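Side-chain contacts in glycosyl hydrolase, family 8 (Clostridium perfringens, PDB 3REN), which acts as an alpha-amylase with an (alpha/alpha)6-barrel fold, probably hydrolysing internal alpha-1,4 linkages in starch-like glucans: residues I114-I119 against N144-H149; L93-I98 against D158-Y163. One frame throughout, in Å; residues are numbered along the deposited sequence.

Interaction 1 (I114-I119 against N144-H149); sequences IDELRI and NSLLKH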
loop_
_atom_site.group_PDB
_atom_site.type_symbol
_atom_site.label_atom_id
_atom_site.label_comp_id
_atom_site.label_asym_id
_atom_site.label_seq_id
_atom_site.Cartn_x
_atom_site.Cartn_y
_atom_site.Cartn_z
ATOM N N ILE A 114 1.140 -7.186 6.308
ATOM C CA ILE A 114 0.529 -6.085 5.575
ATOM C C ILE A 114 -0.155 -6.590 4.305
ATOM O O ILE A 114 -1.224 -6.096 3.956
ATOM C CB ILE A 114 1.576 -4.966 5.262
ATOM C CG1 ILE A 114 0.879 -3.723 4.674
ATOM C CG2 ILE A 114 2.685 -5.533 4.334
ATOM C CD1 ILE A 114 1.810 -2.502 4.304
ATOM N N ASP A 115 0.445 -7.563 3.608
ATOM C CA ASP A 115 -0.190 -8.098 2.412
ATOM C C ASP A 115 -1.480 -8.865 2.756
ATOM O O ASP A 115 -2.458 -8.805 1.989
ATOM C CB ASP A 115 0.701 -9.068 1.638
ATOM C CG ASP A 115 2.012 -8.480 1.209
ATOM O OD1 ASP A 115 2.096 -7.264 0.936
ATOM O OD2 ASP A 115 2.966 -9.285 1.103
ATOM N N GLU A 116 -1.465 -9.604 3.864
ATOM C CA GLU A 116 -2.631 -10.371 4.294
ATOM C C GLU A 116 -3.756 -9.405 4.608
ATOM O O GLU A 116 -4.876 -9.596 4.168
ATOM C CB GLU A 116 -2.335 -11.222 5.546
ATOM C CG GLU A 116 -1.024 -12.004 5.475
ATOM C CD GLU A 116 -1.034 -12.944 4.285
ATOM O OE1 GLU A 116 -2.135 -13.478 3.979
ATOM O OE2 GLU A 116 0.027 -13.150 3.662
ATOM N N LEU A 117 -3.440 -8.343 5.355
ATOM C CA LEU A 117 -4.464 -7.406 5.770
ATOM C C LEU A 117 -5.016 -6.611 4.563
ATOM O O LEU A 117 -6.185 -6.278 4.567
ATOM C CB LEU A 117 -3.953 -6.455 6.866
ATOM C CG LEU A 117 -3.748 -7.098 8.251
ATOM C CD1 LEU A 117 -2.902 -6.199 9.164
ATOM C CD2 LEU A 117 -5.072 -7.381 8.895
ATOM N N ARG A 118 -4.170 -6.291 3.569
ATOM C CA ARG A 118 -4.630 -5.586 2.372
ATOM C C ARG A 118 -5.647 -6.426 1.585
ATOM O O ARG A 118 -6.619 -5.888 1.038
ATOM C CB ARG A 118 -3.473 -5.252 1.452
ATOM C CG ARG A 118 -3.839 -4.304 0.309
ATOM C CD ARG A 118 -2.684 -4.067 -0.651
ATOM N NE ARG A 118 -1.548 -3.342 -0.051
ATOM C CZ ARG A 118 -0.407 -3.902 0.356
ATOM N NH1 ARG A 118 -0.216 -5.216 0.296
ATOM N NH2 ARG A 118 0.560 -3.137 0.853
ATOM N N ILE A 119 -5.391 -7.723 1.494
ATOM C CA ILE A 119 -6.282 -8.681 0.840
ATOM C C ILE A 119 -7.588 -8.910 1.606
ATOM O O ILE A 119 -8.670 -8.966 1.005
ATOM C CB ILE A 119 -5.506 -9.988 0.532
ATOM C CG1 ILE A 119 -4.543 -9.679 -0.631
ATOM C CG2 ILE A 119 -6.506 -11.152 0.111
ATOM C CD1 ILE A 119 -3.468 -10.694 -0.924
ATOM N N ASN A 144 -8.251 -15.467 10.555
ATOM C CA ASN A 144 -8.064 -16.472 11.617
ATOM C C ASN A 144 -6.640 -17.034 11.607
ATOM O O ASN A 144 -6.044 -17.283 12.676
ATOM C CB ASN A 144 -9.118 -17.606 11.530
ATOM C CG ASN A 144 -10.519 -17.165 12.019
ATOM O OD1 ASN A 144 -10.655 -16.252 12.807
ATOM N ND2 ASN A 144 -11.557 -17.854 11.560
ATOM N N SER A 145 -6.095 -17.228 10.411
ATOM C CA SER A 145 -4.695 -17.633 10.251
ATOM C C SER A 145 -3.697 -16.581 10.732
ATOM O O SER A 145 -2.636 -16.923 11.253
ATOM C CB SER A 145 -4.408 -17.966 8.792
ATOM O OG SER A 145 -5.205 -19.052 8.394
ATOM N N LEU A 146 -4.018 -15.305 10.540
ATOM C CA LEU A 146 -3.182 -14.222 11.097
ATOM C C LEU A 146 -3.187 -14.300 12.609
ATOM O O LEU A 146 -2.130 -14.175 13.230
ATOM C CB LEU A 146 -3.675 -12.838 10.701
ATOM C CG LEU A 146 -3.157 -12.170 9.445
ATOM C CD1 LEU A 146 -3.898 -10.843 9.278
ATOM C CD2 LEU A 146 -1.632 -12.011 9.471
ATOM N N LEU A 147 -4.366 -14.512 13.197
ATOM C CA LEU A 147 -4.490 -14.599 14.674
ATOM C C LEU A 147 -3.740 -15.798 15.260
ATOM O O LEU A 147 -3.113 -15.689 16.323
ATOM C CB LEU A 147 -5.945 -14.664 15.117
ATOM C CG LEU A 147 -6.676 -13.333 14.988
ATOM C CD1 LEU A 147 -8.124 -13.542 15.308
ATOM C CD2 LEU A 147 -6.081 -12.235 15.874
ATOM N N LYS A 148 -3.861 -16.923 14.579
ATOM C CA LYS A 148 -3.171 -18.143 14.936
ATOM C C LYS A 148 -1.654 -18.090 14.765
ATOM O O LYS A 148 -0.922 -18.712 15.534
ATOM C CB LYS A 148 -3.739 -19.324 14.143
ATOM C CG LYS A 148 -3.071 -20.655 14.447
ATOM N N HIS A 149 -1.182 -17.397 13.728
ATOM C CA HIS A 149 0.211 -17.532 13.341
ATOM C C HIS A 149 1.063 -16.288 13.507
ATOM O O HIS A 149 2.300 -16.384 13.500
ATOM C CB HIS A 149 0.332 -18.008 11.898
ATOM C CG HIS A 149 -0.242 -19.367 11.663
ATOM N ND1 HIS A 149 0.211 -20.489 12.322
ATOM C CD2 HIS A 149 -1.252 -19.782 10.864
ATOM C CE1 HIS A 149 -0.482 -21.543 11.919
ATOM N NE2 HIS A 149 -1.375 -21.138 11.036
#

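Interaction 2 (L93-I98 against D158-Y163); sequences LKNGLI and DYIDNY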
loop_
_atom_site.group_PDB
_atom_site.type_symbol
_atom_site.label_atom_id
_atom_site.label_comp_id
_atom_site.label_asym_id
_atom_site.label_seq_id
_atom_site.Cartn_x
_atom_site.Cartn_y
_atom_site.Cartn_z
ATOM N N LEU A 93 -1.079 -20.514 1.271
ATOM C CA LEU A 93 -0.133 -21.520 1.750
ATOM C C LEU A 93 -0.838 -22.490 2.698
ATOM O O LEU A 93 -2.008 -22.292 3.032
ATOM C CB LEU A 93 1.070 -20.841 2.413
ATOM C CG LEU A 93 1.983 -19.936 1.565
ATOM C CD1 LEU A 93 2.936 -19.125 2.487
ATOM C CD2 LEU A 93 2.770 -20.720 0.551
ATOM N N LYS A 94 -0.125 -23.516 3.175
ATOM C CA LYS A 94 -0.749 -24.505 4.069
ATOM C C LYS A 94 -1.138 -23.872 5.385
ATOM O O LYS A 94 -2.086 -24.308 6.022
ATOM C CB LYS A 94 0.185 -25.705 4.336
ATOM N N ASN A 95 -0.445 -22.827 5.825
ATOM C CA ASN A 95 -0.903 -22.183 7.072
ATOM C C ASN A 95 -2.141 -21.262 6.959
ATOM O O ASN A 95 -2.548 -20.645 7.955
ATOM C CB ASN A 95 0.263 -21.472 7.788
ATOM C CG ASN A 95 0.831 -20.333 6.983
ATOM O OD1 ASN A 95 0.289 -19.958 5.917
ATOM N ND2 ASN A 95 1.925 -19.767 7.467
ATOM N N GLY A 96 -2.717 -21.152 5.748
ATOM C CA GLY A 96 -3.873 -20.269 5.470
ATOM C C GLY A 96 -3.535 -18.825 5.035
ATOM O O GLY A 96 -4.423 -18.034 4.707
ATOM N N LEU A 97 -2.261 -18.468 5.054
ATOM C CA LEU A 97 -1.835 -17.132 4.684
ATOM C C LEU A 97 -1.494 -17.125 3.210
ATOM O O LEU A 97 -1.139 -18.157 2.638
ATOM C CB LEU A 97 -0.623 -16.690 5.520
ATOM C CG LEU A 97 -0.881 -16.493 7.032
ATOM C CD1 LEU A 97 0.396 -15.980 7.718
ATOM C CD2 LEU A 97 -2.115 -15.564 7.367
ATOM N N ILE A 98 -1.633 -15.963 2.593
ATOM C CA ILE A 98 -1.189 -15.760 1.233
ATOM C C ILE A 98 0.313 -15.542 1.203
ATOM O O ILE A 98 0.858 -14.785 2.000
ATOM C CB ILE A 98 -1.895 -14.564 0.591
ATOM C CG1 ILE A 98 -3.426 -14.645 0.795
ATOM C CG2 ILE A 98 -1.497 -14.437 -0.882
ATOM C CD1 ILE A 98 -4.078 -16.086 0.426
ATOM N N ASP A 158 5.359 -8.761 11.731
ATOM C CA ASP A 158 5.441 -8.543 10.311
ATOM C C ASP A 158 5.551 -9.817 9.523
ATOM O O ASP A 158 4.952 -9.923 8.457
ATOM C CB ASP A 158 6.690 -7.735 9.930
ATOM C CG ASP A 158 6.636 -6.277 10.381
ATOM O OD1 ASP A 158 5.557 -5.755 10.795
ATOM O OD2 ASP A 158 7.713 -5.638 10.303
ATOM N N TYR A 159 6.408 -10.731 9.984
ATOM C CA TYR A 159 6.953 -11.792 9.112
ATOM C C TYR A 159 6.499 -13.142 9.639
ATOM O O TYR A 159 6.476 -13.360 10.841
ATOM C CB TYR A 159 8.508 -11.698 9.034
ATOM C CG TYR A 159 9.145 -12.877 8.302
ATOM C CD1 TYR A 159 9.402 -12.840 6.941
ATOM C CD2 TYR A 159 9.411 -14.059 8.987
ATOM C CE1 TYR A 159 9.962 -13.941 6.299
ATOM C CE2 TYR A 159 9.931 -15.138 8.371
ATOM C CZ TYR A 159 10.217 -15.093 7.046
ATOM O OH TYR A 159 10.733 -16.248 6.506
ATOM N N ILE A 160 6.102 -14.038 8.737
ATOM C CA ILE A 160 5.627 -15.387 9.132
ATOM C C ILE A 160 6.112 -16.354 8.048
ATOM O O ILE A 160 5.964 -16.066 6.855
ATOM C CB ILE A 160 4.074 -15.540 9.231
ATOM C CG1 ILE A 160 3.389 -14.435 10.054
ATOM C CG2 ILE A 160 3.684 -16.953 9.773
ATOM C CD1 ILE A 160 2.890 -13.194 9.192
ATOM N N ASP A 161 6.737 -17.464 8.459
ATOM C CA ASP A 161 7.010 -18.559 7.538
ATOM C C ASP A 161 6.534 -19.888 8.115
ATOM O O ASP A 161 5.810 -19.919 9.108
ATOM C CB ASP A 161 8.464 -18.582 7.029
ATOM C CG ASP A 161 9.498 -18.873 8.137
ATOM O OD1 ASP A 161 9.125 -19.328 9.229
ATOM O OD2 ASP A 161 10.689 -18.613 7.918
ATOM N N ASN A 162 6.884 -20.992 7.472
ATOM C CA ASN A 162 6.395 -22.303 7.946
ATOM C C ASN A 162 7.004 -22.727 9.307
ATOM O O ASN A 162 6.448 -23.592 9.997
ATOM C CB ASN A 162 6.613 -23.376 6.881
ATOM C CG ASN A 162 8.028 -23.417 6.395
ATOM O OD1 ASN A 162 8.626 -22.390 6.082
ATOM N ND2 ASN A 162 8.597 -24.608 6.356
ATOM N N TYR A 163 8.083 -22.062 9.720
ATOM C CA TYR A 163 8.808 -22.432 10.943
ATOM C C TYR A 163 8.413 -21.577 12.135
ATOM O O TYR A 163 8.389 -22.047 13.263
ATOM C CB TYR A 163 10.291 -22.358 10.662
ATOM C CG TYR A 163 11.238 -22.852 11.755
ATOM C CD1 TYR A 163 11.942 -21.934 12.545
ATOM C CD2 TYR A 163 11.484 -24.227 11.958
ATOM C CE1 TYR A 163 12.850 -22.354 13.521
ATOM C CE2 TYR A 163 12.414 -24.656 12.944
ATOM C CZ TYR A 163 13.080 -23.703 13.716
ATOM O OH TYR A 163 13.985 -24.075 14.701
HETATM O O HOH W 1 3.519 -17.831 5.890
HETATM O O HOH W 2 3.077 -20.830 9.789
#

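Interaction 1 (I114-I119 against N144-H149)
Leu146 reaches across from helix 133-150 and spreads its two methyl groups over Glu116 and Leu117 of helix 113-130. These consecutive helices run in roughly opposite directions within the (alpha/alpha)6 barrel, and Leu146 packs as a knob into a hole formed by Thr113, Glu116, Leu117 and Ile120, four residues spaced i, i+3, i+4 and i+7.

The branches of the knob share the work. CD1 of Leu146 packs mainly on Leu117, 3.7 Å from its CD2, and it also touches the CG behind that methyl. CD2 of Leu146 rests mainly on the aliphatic base of Glu116, 4.0 Å from its CG, while CB of Glu116 touches both methyls. The knob adopts a chi1 of -91°, some 30° off the usual staggered value.

Glu116 is a buried acid that offers the leucine only its methylene carbons. Its chain bends at chi2 (-59°), turning the carboxylate away from the apolar contact, and OE1 accepts a hydrogen bond from the backbone N of Ile98. Leu117 also touches Asp175 of a nearby loop.

On the side of helix 113-130 that faces helix 62-74, Arg118 and Asp115, three residues apart, form a salt bridge: Arg118 NH1 approaches Asp115 OD1 at 3.2 Å, on the anti side of the carboxylate, with the oxygen lying almost exactly in the guanidinium plane.

Interaction 2 (L93-I98 against D158-Y163)
Asn95 and Leu97, two residues apart on a tight loop, both touch Ile160 at the end of a strand, one through an amide and the other through a methyl group. The loop takes its shape from a type I beta turn that starts at Leu93, whose O accepts from the N of Gly96. The N of Leu93 in turn donates to the O of Leu97, closing the chain on itself.

The CB of Asn95 is directed toward the strand, and its amide works in two directions. With CG set between the backbone N and the carbonyl carbon (chi1 64°), OD1 swings back over the loop and accepts from Leu97 N at 3.1 Å, an Asx turn in which the donor stands above the carbonyl plane. This bond limits the rotation of the amide and presents ND2 to strand 155-160. There ND2 lies 4.0 Å from Ile160 CG2 and donates to two waters: one, at 2.8 Å from ND2, passes a bond on to Asp161 O, and the other, at 3.0 Å, gives only a weak one to Ile160 O.

The strand so approached, 155-160, lies between 111-112 and 151-152 in a small antiparallel sheet at one end of the helical barrel. Gly96 follows with a positive phi of 90°, a conformation open to it because it has no CB to press on the carbonyl O of Asn95.

Leu97 lays CD1 against the side chain of Ile160, roughly at right angles to it and 4.0 Å from its CG2; CB, CG1 and CD1 of the isoleucine are about equally near. Last comes Ile98, whose backbone O is bound by Ser111 OG of strand 111-112, the strand that also pairs with Ile160.

In the fold
The two contacts bury similar amounts of surface but by different means. Interaction 1, nearer the centre of the chain, joins two barrel helices through mainly apolar contacts, and all three touching residues are buried. Interaction 2 lies farther out, where a loop meets the last residues of a strand, and is partly buried: Leu97 and Ile160 form a small buried apolar patch, while Asn95 and Asp161, partly exposed, add water-mediated polar links. Their centres are 9 Å apart, and in sequence the helices of interaction 1 are nested within the span closed by interaction 2. Loop 93-98 also meets both helices, through the acid of interaction 1 and through Ser145 OG, 3.1 Å from Asn95 O.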